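Peridinin-chlorophyll A protein (Amphidinium carterae, PDB 2C9E) probably serves as a water-soluble antenna that captures blue-green sunlight, holding peridinin, chlorophyll a and a galactolipid within a mostly helical chain. Local coordinates at residues 67-78 with 219-230; 57-66 with 96-105. One frame throughout, in Å; residues are numbered along the deposited sequence.

Interaction 1. Residues 67-78 with 219-230. With MG (magnesium ion), chain L; CLA (chlorophyll a), chain B.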
loop_
_atom_site.group_PDB
_atom_site.type_symbol
_atom_site.label_atom_id
_atom_site.label_comp_id
_atom_site.label_asym_id
_atom_site.label_seq_id
_atom_site.Cartn_x
_atom_site.Cartn_y
_atom_site.Cartn_z
ATOM N N VAL A 67 3.001 -6.009 9.655
ATOM C CA VAL A 67 2.604 -4.610 9.715
ATOM C C VAL A 67 2.980 -4.067 11.119
ATOM O O VAL A 67 3.529 -2.964 11.247
ATOM C CB VAL A 67 1.057 -4.456 9.457
ATOM C CG1 VAL A 67 0.615 -3.024 9.704
ATOM C CG2 VAL A 67 0.735 -4.763 8.007
ATOM N N GLU A 68 2.705 -4.841 12.168
ATOM C CA GLU A 68 3.051 -4.409 13.539
ATOM C C GLU A 68 4.551 -4.104 13.586
ATOM O O GLU A 68 4.958 -3.060 14.124
ATOM C CB GLU A 68 2.728 -5.503 14.586
ATOM C CG GLU A 68 1.226 -5.848 14.697
ATOM C CD GLU A 68 0.863 -6.974 15.735
ATOM O OE1 GLU A 68 1.040 -8.198 15.442
ATOM O OE2 GLU A 68 0.370 -6.618 16.846
ATOM N N ALA A 69 5.360 -5.001 13.009
ATOM C CA ALA A 69 6.817 -4.834 12.987
ATOM C C ALA A 69 7.259 -3.531 12.296
ATOM O O ALA A 69 8.206 -2.863 12.752
ATOM C CB ALA A 69 7.471 -6.003 12.297
ATOM N N HIS A 70 6.562 -3.152 11.215
ATOM C CA HIS A 70 6.920 -1.923 10.523
ATOM C C HIS A 70 6.536 -0.779 11.405
ATOM O O HIS A 70 7.268 0.185 11.505
ATOM C CB HIS A 70 6.204 -1.790 9.160
ATOM C CG HIS A 70 6.844 -2.587 8.070
ATOM N ND1 HIS A 70 6.624 -3.940 7.915
ATOM C CD2 HIS A 70 7.729 -2.231 7.101
ATOM C CE1 HIS A 70 7.340 -4.384 6.885
ATOM N NE2 HIS A 70 8.019 -3.368 6.376
ATOM N N SER A 71 5.374 -0.874 12.049
ATOM C CA SER A 71 4.949 0.218 12.908
ATOM C C SER A 71 5.931 0.372 14.071
ATOM O O SER A 71 6.285 1.486 14.480
ATOM C CB SER A 71 3.568 -0.026 13.477
ATOM O OG SER A 71 3.325 0.986 14.456
ATOM N N LYS A 72 6.385 -0.741 14.610
ATOM C CA LYS A 72 7.314 -0.608 15.694
ATOM C C LYS A 72 8.632 -0.030 15.190
ATOM O O LYS A 72 9.297 0.743 15.900
ATOM C CB LYS A 72 7.557 -1.949 16.374
ATOM C CG LYS A 72 8.581 -1.870 17.508
ATOM C CD LYS A 72 8.794 -3.252 18.122
ATOM C CE LYS A 72 9.729 -3.191 19.346
ATOM N NZ LYS A 72 9.284 -2.062 20.216
ATOM N N ALA A 73 9.015 -0.367 13.962
ATOM C CA ALA A 73 10.290 0.137 13.497
ATOM C C ALA A 73 10.196 1.620 13.208
ATOM O O ALA A 73 11.180 2.357 13.390
ATOM C CB ALA A 73 10.760 -0.642 12.277
ATOM N N LEU A 74 9.021 2.073 12.790
ATOM C CA LEU A 74 8.840 3.503 12.493
ATOM C C LEU A 74 9.019 4.320 13.797
ATOM O O LEU A 74 9.604 5.410 13.794
ATOM C CB LEU A 74 7.456 3.753 11.865
ATOM C CG LEU A 74 7.353 3.301 10.393
ATOM C CD1 LEU A 74 5.903 3.342 9.941
ATOM C CD2 LEU A 74 8.223 4.272 9.511
ATOM N N ASP A 75 8.530 3.779 14.907
ATOM C CA ASP A 75 8.703 4.440 16.206
ATOM C C ASP A 75 10.170 4.887 16.418
ATOM O O ASP A 75 10.409 5.961 16.955
ATOM C CB ASP A 75 8.277 3.503 17.344
ATOM C CG ASP A 75 6.749 3.303 17.420
ATOM O OD1 ASP A 75 5.962 4.133 16.885
ATOM O OD2 ASP A 75 6.316 2.311 18.046
ATOM N N SER A 76 11.147 4.082 15.996
ATOM C CA SER A 76 12.555 4.480 16.161
ATOM C C SER A 76 13.098 5.287 14.973
ATOM O O SER A 76 13.962 6.171 15.127
ATOM C CB SER A 76 13.469 3.244 16.411
ATOM O OG SER A 76 13.485 2.295 15.335
ATOM N N ALA A 77 12.572 5.019 13.784
ATOM C CA ALA A 77 13.050 5.696 12.597
ATOM C C ALA A 77 12.635 7.137 12.535
ATOM O O ALA A 77 13.433 8.005 12.198
ATOM C CB ALA A 77 12.538 4.964 11.348
ATOM N N LYS A 78 11.382 7.398 12.882
ATOM C CA LYS A 78 10.864 8.736 12.725
ATOM C C LYS A 78 11.378 9.774 13.668
ATOM O O LYS A 78 10.908 10.908 13.623
ATOM C CB LYS A 78 9.316 8.743 12.688
ATOM C CG LYS A 78 8.575 8.353 13.972
ATOM C CD LYS A 78 7.065 8.413 13.738
ATOM C CE LYS A 78 6.300 7.917 14.936
ATOM N NZ LYS A 78 4.830 7.928 14.691
ATOM N N ALA A 219 6.829 9.952 7.551
ATOM C CA ALA A 219 7.024 8.663 8.260
ATOM C C ALA A 219 5.944 8.548 9.358
ATOM O O ALA A 219 5.396 7.463 9.632
ATOM C CB ALA A 219 8.457 8.584 8.909
ATOM N N ASP A 220 5.638 9.669 9.989
ATOM C CA ASP A 220 4.643 9.663 11.049
ATOM C C ASP A 220 3.279 9.374 10.485
ATOM O O ASP A 220 2.459 8.683 11.098
ATOM C CB ASP A 220 4.586 11.001 11.791
ATOM C CG ASP A 220 3.649 10.920 12.984
ATOM O OD1 ASP A 220 3.985 10.150 13.898
ATOM O OD2 ASP A 220 2.569 11.561 13.002
ATOM N N GLY A 221 3.021 9.943 9.320
ATOM C CA GLY A 221 1.751 9.684 8.666
ATOM C C GLY A 221 1.633 8.205 8.326
ATOM O O GLY A 221 0.595 7.577 8.545
ATOM N N ILE A 222 2.709 7.630 7.798
ATOM C CA ILE A 222 2.658 6.205 7.436
ATOM C C ILE A 222 2.417 5.378 8.681
ATOM O O ILE A 222 1.636 4.415 8.678
ATOM C CB ILE A 222 3.972 5.714 6.815
ATOM C CG1 ILE A 222 4.233 6.455 5.480
ATOM C CG2 ILE A 222 3.935 4.175 6.670
ATOM C CD1 ILE A 222 3.110 6.268 4.422
ATOM N N ASP A 223 3.126 5.747 9.744
ATOM C CA ASP A 223 3.022 5.035 10.995
ATOM C C ASP A 223 1.601 5.092 11.536
ATOM O O ASP A 223 1.059 4.066 11.942
ATOM C CB ASP A 223 3.991 5.625 12.015
ATOM C CG ASP A 223 4.158 4.731 13.200
ATOM O OD1 ASP A 223 3.823 3.540 13.031
ATOM O OD2 ASP A 223 4.617 5.186 14.273
ATOM N N LYS A 224 0.996 6.285 11.542
ATOM C CA LYS A 224 -0.372 6.414 12.041
ATOM C C LYS A 224 -1.324 5.604 11.202
ATOM O O LYS A 224 -2.327 5.081 11.714
ATOM C CB LYS A 224 -0.812 7.890 12.049
ATOM C CG LYS A 224 -0.430 8.676 13.357
ATOM C CD LYS A 224 -0.816 10.124 13.233
ATOM C CE LYS A 224 -0.534 10.894 14.523
ATOM N NZ LYS A 224 0.902 10.718 14.983
ATOM N N THR A 225 -1.032 5.519 9.897
ATOM C CA THR A 225 -1.895 4.768 8.984
ATOM C C THR A 225 -1.815 3.269 9.294
ATOM O O THR A 225 -2.822 2.548 9.285
ATOM C CB THR A 225 -1.467 5.064 7.513
ATOM O OG1 THR A 225 -1.644 6.457 7.256
ATOM C CG2 THR A 225 -2.305 4.318 6.515
ATOM N N LEU A 226 -0.607 2.775 9.534
ATOM C CA LEU A 226 -0.463 1.379 9.864
ATOM C C LEU A 226 -1.187 1.116 11.201
ATOM O O LEU A 226 -1.897 0.156 11.341
ATOM C CB LEU A 226 1.025 1.024 9.979
ATOM C CG LEU A 226 1.809 1.091 8.678
ATOM C CD1 LEU A 226 3.118 0.299 8.900
ATOM C CD2 LEU A 226 0.968 0.503 7.493
ATOM N N GLU A 227 -0.982 2.017 12.156
ATOM C CA GLU A 227 -1.566 1.975 13.500
ATOM C C GLU A 227 -3.071 1.866 13.313
ATOM O O GLU A 227 -3.687 0.968 13.879
ATOM C CB GLU A 227 -1.134 3.263 14.251
ATOM C CG GLU A 227 -1.625 3.494 15.697
ATOM C CD GLU A 227 -1.381 4.968 16.209
ATOM O OE1 GLU A 227 -0.291 5.560 15.957
ATOM O OE2 GLU A 227 -2.273 5.532 16.879
ATOM N N VAL A 228 -3.682 2.752 12.519
ATOM C CA VAL A 228 -5.137 2.665 12.254
ATOM C C VAL A 228 -5.511 1.318 11.620
ATOM O O VAL A 228 -6.548 0.716 11.960
ATOM C CB VAL A 228 -5.617 3.790 11.315
ATOM C CG1 VAL A 228 -6.909 3.438 10.675
ATOM C CG2 VAL A 228 -5.788 5.055 12.097
ATOM N N ALA A 229 -4.661 0.826 10.712
ATOM C CA ALA A 229 -4.952 -0.427 10.066
ATOM C C ALA A 229 -4.988 -1.571 11.089
ATOM O O ALA A 229 -5.798 -2.482 10.970
ATOM C CB ALA A 229 -3.934 -0.719 8.983
ATOM N N LEU A 230 -4.114 -1.533 12.094
ATOM C CA LEU A 230 -4.110 -2.632 13.073
ATOM C C LEU A 230 -5.375 -2.676 13.948
ATOM O O LEU A 230 -5.672 -3.710 14.521
ATOM C CB LEU A 230 -2.854 -2.589 13.945
ATOM C CG LEU A 230 -1.549 -3.332 13.567
ATOM C CD1 LEU A 230 -1.736 -4.381 12.529
ATOM C CD2 LEU A 230 -0.530 -2.343 13.152
HETATM MG MG MG L . 4.377 2.883 15.399
HETATM MG MG CLA B . 8.356 -3.033 2.426
HETATM C CHA CLA B . 9.781 -4.908 -0.240
HETATM C CHB CLA B . 10.423 -0.325 1.514
HETATM C CHC CLA B . 6.384 -0.808 4.205
HETATM C CHD CLA B . 5.917 -5.503 2.727
HETATM N NA CLA B . 9.843 -2.681 0.784
HETATM C C1A CLA B . 10.337 -3.642 -0.111
HETATM C C2A CLA B . 11.554 -3.085 -0.853
HETATM C C3A CLA B . 11.819 -1.722 -0.191
HETATM C C4A CLA B . 10.642 -1.510 0.753
HETATM C CMA CLA B . 13.197 -1.764 0.583
HETATM C CAA CLA B . 11.355 -2.862 -2.351
HETATM C CBA CLA B . 10.119 -2.032 -2.622
HETATM C CGA CLA B . 9.981 -1.665 -4.079
HETATM O O1A CLA B . 9.956 -2.561 -4.930
HETATM O O2A CLA B . 9.892 -0.385 -4.479
HETATM N NB CLA B . 8.475 -0.980 2.902
HETATM C C1B CLA B . 9.442 -0.089 2.476
HETATM C C2B CLA B . 9.275 1.144 3.224
HETATM C C3B CLA B . 8.156 1.013 3.999
HETATM C C4B CLA B . 7.585 -0.288 3.705
HETATM C CMB CLA B . 10.168 2.411 3.226
HETATM C CAB CLA B . 7.846 2.115 4.927
HETATM C CBB CLA B . 6.795 2.023 5.849
HETATM N NC CLA B . 6.498 -3.138 3.303
HETATM C C1C CLA B . 5.883 -2.117 4.020
HETATM C C2C CLA B . 4.651 -2.628 4.603
HETATM C C3C CLA B . 4.521 -3.933 4.203
HETATM C C4C CLA B . 5.696 -4.275 3.398
HETATM C CMC CLA B . 3.713 -1.845 5.597
HETATM C CAC CLA B . 3.361 -4.832 4.589
HETATM C CBC CLA B . 3.815 -5.909 5.582
HETATM N ND CLA B . 7.853 -4.773 1.453
HETATM C C1D CLA B . 6.949 -5.747 1.794
HETATM C C2D CLA B . 7.197 -6.961 1.030
HETATM C C3D CLA B . 8.260 -6.688 0.240
HETATM C C4D CLA B . 8.684 -5.351 0.526
HETATM C CMD CLA B . 6.457 -8.303 1.049
HETATM C CAD CLA B . 9.144 -7.196 -0.782
HETATM O OBD CLA B . 9.340 -8.353 -1.173
HETATM C CBD CLA B . 9.938 -5.987 -1.334
HETATM C CGD CLA B . 11.386 -6.353 -1.532
HETATM O O1D CLA B . 12.209 -6.182 -0.606
HETATM O O2D CLA B . 11.767 -6.866 -2.737
HETATM C CED CLA B . 13.054 -7.318 -2.995
HETATM C C1 CLA B . 9.410 -0.126 -5.831
HETATM C C2 CLA B . 7.981 -0.349 -5.870
HETATM C C3 CLA B . 7.307 -1.233 -6.672
HETATM C C4 CLA B . 8.018 -2.110 -7.684
HETATM C C5 CLA B . 5.805 -1.399 -6.670
HETATM C C6 CLA B . 5.067 -0.509 -5.636
HETATM C C7 CLA B . 3.550 -0.650 -5.793
HETATM C C8 CLA B . 2.759 0.218 -4.824
HETATM C C9 CLA B . 2.914 -0.280 -3.374
HETATM C C10 CLA B . 1.306 0.297 -5.289
HETATM C C11 CLA B . 0.461 1.300 -4.504
HETATM C C12 CLA B . -1.034 1.405 -4.940
HETATM C C13 CLA B . -1.835 2.416 -4.076
HETATM C C14 CLA B . -3.325 2.329 -4.336
HETATM C C15 CLA B . -1.338 3.849 -4.335
HETATM C C16 CLA B . -1.960 4.884 -3.420
HETATM C C17 CLA B . -1.326 6.211 -3.663
HETATM C C18 CLA B . -1.880 7.365 -2.813
HETATM C C19 CLA B . -3.301 7.747 -3.148
HETATM C C20 CLA B . -0.988 8.568 -2.944
HETATM O O HOH W 1 9.455 -3.628 4.238
HETATM O O HOH W 2 1.857 3.751 15.999
HETATM O O HOH W 3 2.301 7.624 15.798
#
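A219 CB lies 3.9 Å from K78 CB, where helix 67-77 ends beside helix 219-230; the two run at 147° to each other. D220 OD1 takes K78 NZ at 2.5 Å, nearly along its C-O bond, while its OD2 takes K224 NZ on the syn side. I222 CG2 touches both L74 CD1 and the chlorophyll vinyl carbon CBB. D223, with CG anti to the backbone N (chi1 -166°), turns its carboxylate to the magnesium, OD1 at 2.5 Å and OD2 at 2.6 Å; OD2 also uses its anti lone pair for K78 NZ at 2.8 Å. L74, a knob among A219, I222, D223 and L226, brings CD1 within 3.5 Å of D223 CA. L226 is the answering knob, its CD1 3.7 Å from H70 CB. L230 CD2 slides past V67 CG1 at 3.7 Å. A methionine in place of K78 would probably leave D220 OD1 and D223 OD2 without their ammonium partner. S71 O, S71 OG and D75 OD1 complete the protein's share of the metal shell, so the cation, together with K78, probably offsets the repulsion between the D75 and D223 carboxylates; by binding ligands from both helices it ties them together.

Interaction 2. Residues 57-66 with 96-105. With PID (peridinin), chain F.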
loop_
_atom_site.group_PDB
_atom_site.type_symbol
_atom_site.label_atom_id
_atom_site.label_comp_id
_atom_site.label_asym_id
_atom_site.label_seq_id
_atom_site.Cartn_x
_atom_site.Cartn_y
_atom_site.Cartn_z
ATOM N N THR A 57 -3.450 -14.305 -0.328
ATOM C CA THR A 57 -3.121 -15.724 -0.147
ATOM C C THR A 57 -2.378 -15.946 1.177
ATOM O O THR A 57 -2.200 -17.075 1.607
ATOM C CB THR A 57 -2.213 -16.282 -1.275
ATOM O OG1 THR A 57 -0.949 -15.590 -1.277
ATOM C CG2 THR A 57 -2.892 -16.169 -2.642
ATOM N N MET A 58 -1.964 -14.854 1.816
ATOM C CA MET A 58 -1.206 -14.893 3.065
ATOM C C MET A 58 -2.023 -15.159 4.321
ATOM O O MET A 58 -3.240 -14.938 4.357
ATOM C CB MET A 58 -0.465 -13.570 3.239
ATOM C CG MET A 58 0.626 -13.333 2.160
ATOM S SD MET A 58 1.276 -11.615 2.170
ATOM C CE MET A 58 2.593 -11.733 0.949
ATOM N N ASP A 59 -1.330 -15.607 5.356
ATOM C CA ASP A 59 -1.922 -15.885 6.648
ATOM C C ASP A 59 -2.173 -14.531 7.350
ATOM O O ASP A 59 -1.240 -13.830 7.743
ATOM C CB ASP A 59 -0.924 -16.725 7.423
ATOM C CG ASP A 59 -1.402 -17.085 8.809
ATOM O OD1 ASP A 59 -2.351 -16.470 9.324
ATOM O OD2 ASP A 59 -0.790 -17.998 9.391
ATOM N N PRO A 60 -3.443 -14.152 7.537
ATOM C CA PRO A 60 -3.679 -12.865 8.191
ATOM C C PRO A 60 -2.901 -12.623 9.499
ATOM O O PRO A 60 -2.512 -11.475 9.805
ATOM C CB PRO A 60 -5.207 -12.850 8.402
ATOM C CG PRO A 60 -5.739 -13.784 7.292
ATOM C CD PRO A 60 -4.704 -14.882 7.275
ATOM N N LYS A 61 -2.687 -13.674 10.289
ATOM C CA LYS A 61 -1.951 -13.483 11.550
ATOM C C LYS A 61 -0.542 -12.964 11.280
ATOM O O LYS A 61 -0.032 -12.093 11.994
ATOM C CB LYS A 61 -1.874 -14.796 12.363
ATOM C CG LYS A 61 -3.212 -15.225 13.053
ATOM C CD LYS A 61 -3.812 -16.556 12.465
ATOM C CE LYS A 61 -4.728 -16.300 11.228
ATOM N NZ LYS A 61 -5.015 -17.512 10.402
ATOM N N LEU A 62 0.092 -13.509 10.249
ATOM C CA LEU A 62 1.444 -13.101 9.874
ATOM C C LEU A 62 1.476 -11.731 9.156
ATOM O O LEU A 62 2.490 -11.016 9.222
ATOM C CB LEU A 62 2.083 -14.193 9.015
ATOM C CG LEU A 62 2.085 -15.523 9.777
ATOM C CD1 LEU A 62 2.675 -16.619 8.944
ATOM C CD2 LEU A 62 2.894 -15.352 11.089
ATOM N N VAL A 63 0.383 -11.376 8.475
ATOM C CA VAL A 63 0.269 -10.075 7.782
ATOM C C VAL A 63 0.233 -9.031 8.888
ATOM O O VAL A 63 0.888 -7.984 8.851
ATOM C CB VAL A 63 -1.073 -9.960 6.951
ATOM C CG1 VAL A 63 -1.381 -8.496 6.616
ATOM C CG2 VAL A 63 -0.960 -10.745 5.649
ATOM N N ARG A 64 -0.547 -9.342 9.899
ATOM C CA ARG A 64 -0.707 -8.442 11.011
ATOM C C ARG A 64 0.607 -8.248 11.749
ATOM O O ARG A 64 1.004 -7.110 12.059
ATOM C CB ARG A 64 -1.795 -8.992 11.934
ATOM C CG ARG A 64 -1.989 -8.163 13.160
ATOM C CD ARG A 64 -3.015 -8.739 14.146
ATOM N NE ARG A 64 -3.331 -7.636 15.039
ATOM C CZ ARG A 64 -4.221 -6.688 14.762
ATOM N NH1 ARG A 64 -4.923 -6.722 13.634
ATOM N NH2 ARG A 64 -4.333 -5.654 15.579
ATOM N N ALA A 65 1.298 -9.337 12.036
ATOM C CA ALA A 65 2.585 -9.214 12.727
ATOM C C ALA A 65 3.585 -8.376 11.877
ATOM O O ALA A 65 4.296 -7.508 12.414
ATOM C CB ALA A 65 3.175 -10.626 13.004
ATOM N N ALA A 66 3.639 -8.644 10.570
ATOM C CA ALA A 66 4.525 -7.920 9.636
ATOM C C ALA A 66 4.269 -6.404 9.649
ATOM O O ALA A 66 5.211 -5.608 9.632
ATOM C CB ALA A 66 4.340 -8.481 8.224
ATOM N N ALA A 96 9.805 -10.917 10.376
ATOM C CA ALA A 96 8.351 -10.965 10.267
ATOM C C ALA A 96 7.957 -11.115 8.760
ATOM O O ALA A 96 7.142 -11.960 8.403
ATOM C CB ALA A 96 7.737 -9.698 10.850
ATOM N N LEU A 97 8.554 -10.308 7.879
ATOM C CA LEU A 97 8.246 -10.427 6.430
ATOM C C LEU A 97 8.624 -11.811 5.904
ATOM O O LEU A 97 7.947 -12.365 5.032
ATOM C CB LEU A 97 9.038 -9.378 5.618
ATOM C CG LEU A 97 8.524 -7.937 5.657
ATOM C CD1 LEU A 97 9.480 -6.998 4.971
ATOM C CD2 LEU A 97 7.150 -7.916 4.991
ATOM N N ALA A 98 9.716 -12.385 6.398
ATOM C CA ALA A 98 10.109 -13.673 5.883
ATOM C C ALA A 98 9.047 -14.684 6.226
ATOM O O ALA A 98 8.694 -15.521 5.411
ATOM C CB ALA A 98 11.528 -14.096 6.458
ATOM N N ARG A 99 8.523 -14.590 7.441
ATOM C CA ARG A 99 7.491 -15.512 7.881
ATOM C C ARG A 99 6.180 -15.243 7.142
ATOM O O ARG A 99 5.478 -16.177 6.742
ATOM C CB ARG A 99 7.344 -15.438 9.424
ATOM C CG ARG A 99 8.602 -16.038 10.109
ATOM C CD ARG A 99 8.539 -16.180 11.628
ATOM N NE ARG A 99 9.855 -16.577 12.195
ATOM C CZ ARG A 99 10.500 -17.728 11.964
ATOM N NH1 ARG A 99 10.010 -18.679 11.178
ATOM N NH2 ARG A 99 11.673 -17.921 12.519
ATOM N N MET A 100 5.864 -13.969 6.906
ATOM C CA MET A 100 4.643 -13.706 6.200
ATOM C C MET A 100 4.769 -14.215 4.762
ATOM O O MET A 100 3.786 -14.716 4.187
ATOM C CB MET A 100 4.325 -12.215 6.227
ATOM C CG MET A 100 3.062 -11.815 5.456
ATOM S SD MET A 100 3.083 -9.954 5.303
ATOM C CE MET A 100 4.098 -9.723 3.741
ATOM N N ILE A 101 5.949 -14.093 4.157
ATOM C CA ILE A 101 6.083 -14.567 2.776
ATOM C C ILE A 101 6.038 -16.105 2.698
ATOM O O ILE A 101 5.639 -16.694 1.669
ATOM C CB ILE A 101 7.385 -14.024 2.103
ATOM C CG1 ILE A 101 7.276 -12.505 2.020
ATOM C CG2 ILE A 101 7.593 -14.651 0.709
ATOM C CD1 ILE A 101 8.494 -11.850 1.605
ATOM N N ALA A 102 6.435 -16.750 3.789
ATOM C CA ALA A 102 6.403 -18.208 3.828
ATOM C C ALA A 102 4.940 -18.702 3.748
ATOM O O ALA A 102 4.668 -19.811 3.329
ATOM C CB ALA A 102 7.088 -18.719 5.115
ATOM N N SER A 103 3.991 -17.869 4.145
ATOM C CA SER A 103 2.601 -18.299 4.070
ATOM C C SER A 103 1.945 -17.969 2.725
ATOM O O SER A 103 0.806 -18.327 2.492
ATOM C CB SER A 103 1.776 -17.637 5.179
ATOM O OG SER A 103 1.595 -16.247 4.908
ATOM N N ALA A 104 2.652 -17.289 1.842
ATOM C CA ALA A 104 2.045 -16.893 0.578
ATOM C C ALA A 104 2.057 -17.969 -0.501
ATOM O O ALA A 104 2.901 -18.904 -0.483
ATOM C CB ALA A 104 2.748 -15.594 0.045
ATOM N N ASP A 105 1.123 -17.835 -1.448
ATOM C CA ASP A 105 1.088 -18.748 -2.576
ATOM C C ASP A 105 2.424 -18.478 -3.258
ATOM O O ASP A 105 2.682 -17.339 -3.659
ATOM C CB ASP A 105 -0.021 -18.384 -3.534
ATOM C CG ASP A 105 0.023 -19.223 -4.777
ATOM O OD1 ASP A 105 0.844 -18.986 -5.708
ATOM O OD2 ASP A 105 -0.770 -20.174 -4.796
HETATM C C1 PID F . 11.035 -16.847 -4.236
HETATM C C2 PID F . 10.860 -18.185 -4.964
HETATM C C3 PID F . 9.448 -18.730 -4.727
HETATM C C4 PID F . 9.275 -18.959 -3.223
HETATM C C5 PID F . 9.286 -17.659 -2.409
HETATM C C6 PID F . 10.296 -16.610 -2.916
HETATM C C7 PID F . 10.744 -15.707 -1.944
HETATM C C8 PID F . 10.743 -14.314 -2.043
HETATM C C9 PID F . 11.169 -13.437 -1.041
HETATM C C10 PID F . 11.661 -13.755 0.221
HETATM C C11 PID F . 11.096 -12.105 -1.077
HETATM C C12 PID F . 11.504 -11.593 0.089
HETATM C C13 PID F . 11.544 -10.234 0.404
HETATM C C14 PID F . 11.952 -9.656 1.609
HETATM C C15 PID F . 11.918 -8.266 1.745
HETATM C C16 PID F . 12.271 -7.544 2.886
HETATM C C17 PID F . 12.185 -6.152 2.930
HETATM C C18 PID F . 12.501 -5.428 4.080
HETATM C C19 PID F . 12.410 -4.041 4.182
HETATM C C20 PID F . 12.707 -3.421 5.398
HETATM C C21 PID F . 12.618 -2.054 5.662
HETATM C C22 PID F . 12.914 -1.578 6.940
HETATM C C23 PID F . 12.817 -0.313 7.250
HETATM C C24 PID F . 12.639 0.947 7.555
HETATM C C25 PID F . 11.287 1.493 8.043
HETATM C C26 PID F . 10.852 2.612 7.089
HETATM C C27 PID F . 11.938 3.675 6.879
HETATM C C28 PID F . 13.274 3.065 6.435
HETATM C C29 PID F . 13.762 1.975 7.397
HETATM C C30 PID F . 10.650 5.527 6.122
HETATM C C31 PID F . 10.242 6.529 5.040
HETATM C CM1 PID F . 12.389 -16.180 -4.488
HETATM C CM2 PID F . 9.579 -18.061 -0.960
HETATM C CM3 PID F . 7.864 -17.094 -2.465
HETATM C CM4 PID F . 12.419 -10.529 2.778
HETATM C CM5 PID F . 12.163 -1.066 4.580
HETATM C CM6 PID F . 10.202 0.414 7.997
HETATM C CM7 PID F . 11.400 2.001 9.482
HETATM C CM8 PID F . 15.026 1.314 6.839
HETATM O O1 PID F . 9.896 -15.986 -4.150
HETATM O O2 PID F . 9.271 -19.978 -5.405
HETATM O O3 PID F . 11.851 -14.889 0.657
HETATM O O4 PID F . 11.872 -12.606 0.930
HETATM O O5 PID F . 14.004 2.542 8.691
HETATM O O6 PID F . 11.505 4.518 5.799
HETATM O O7 PID F . 10.262 5.681 7.279
HETATM O O HOH W 4 4.766 -11.950 9.914
#
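S103 OG receives the backbone N-H of D59 in a nearly straight bond of 3.0 Å and hands its own proton to the flat carbonyl of M100, 2.8 Å from M100 O. It comes in tilted 23° from that carbonyl's plane, and S103 N reaches the oxygen from the same face. The carboxylate of D59 is met from above its plane, where K61 N bonds to OD1, D59 being the N-cap of helix 60-66. The loops exchange bonds reciprocally: T57 OG1 accepts D105 N at 3.1 Å, almost perfectly straight, and bonds to V54 O as well. D105 in turn caps the next helix through K108 N. Each hydroxyl therefore both receives the amide of an N-cap aspartate across the contact and bonds to a carbonyl a few residues earlier in the chain.

Beyond the loops the packing is apolar. With CG anti to its backbone N, M100 carries SD to within 3.5 Å of A66 CB; the bend at chi3 (87°) then turns CE to M58 SD at 3.7 Å, the two methionine chains crossing aslant. L62 CB rests against M100 CA and CB, its CD1 against R99 O. A water donates to L62 O at 2.6 Å and to A96 O, bridging carbonyls that face the seam. On the far flank I101 CD1 touches peridinin C12 at 3.4 Å, with L97 CD1 further along the polyene.

The helices run at 159°, their axes 8.6 Å apart, as the nearly antiparallel start of one and end of the other. F109 of helix 106-111 packs on M58, I101 and A104, V149 of helix 132-152 on A98, I101 and A102, and I3 of helix 2-18 on A98 and R99.

Helix 60-77 serves both contacts, its first turns in interaction 2 and its later ones in interaction 1, whose centres are about 17 Å apart. They meet directly: R64 NH2 probably hydrogen-bonds L230 O at 2.6 Å, H70 CE1 packs on L97 CD1 at 3.9 Å, and A69 CB lies 4.0 Å from A96 CB. One chlorophyll pocket draws on both, with H70, I222 and L226 from interaction 1 and A66, L97 and M100 from interaction 2. H70 reaches the chlorophyll magnesium through a water, while its ND1 bonds to A66 O. One peridinin likewise touches L74 and L97. The separate magnesium site stands apart, S71's side chain about 10 Å from that of A66.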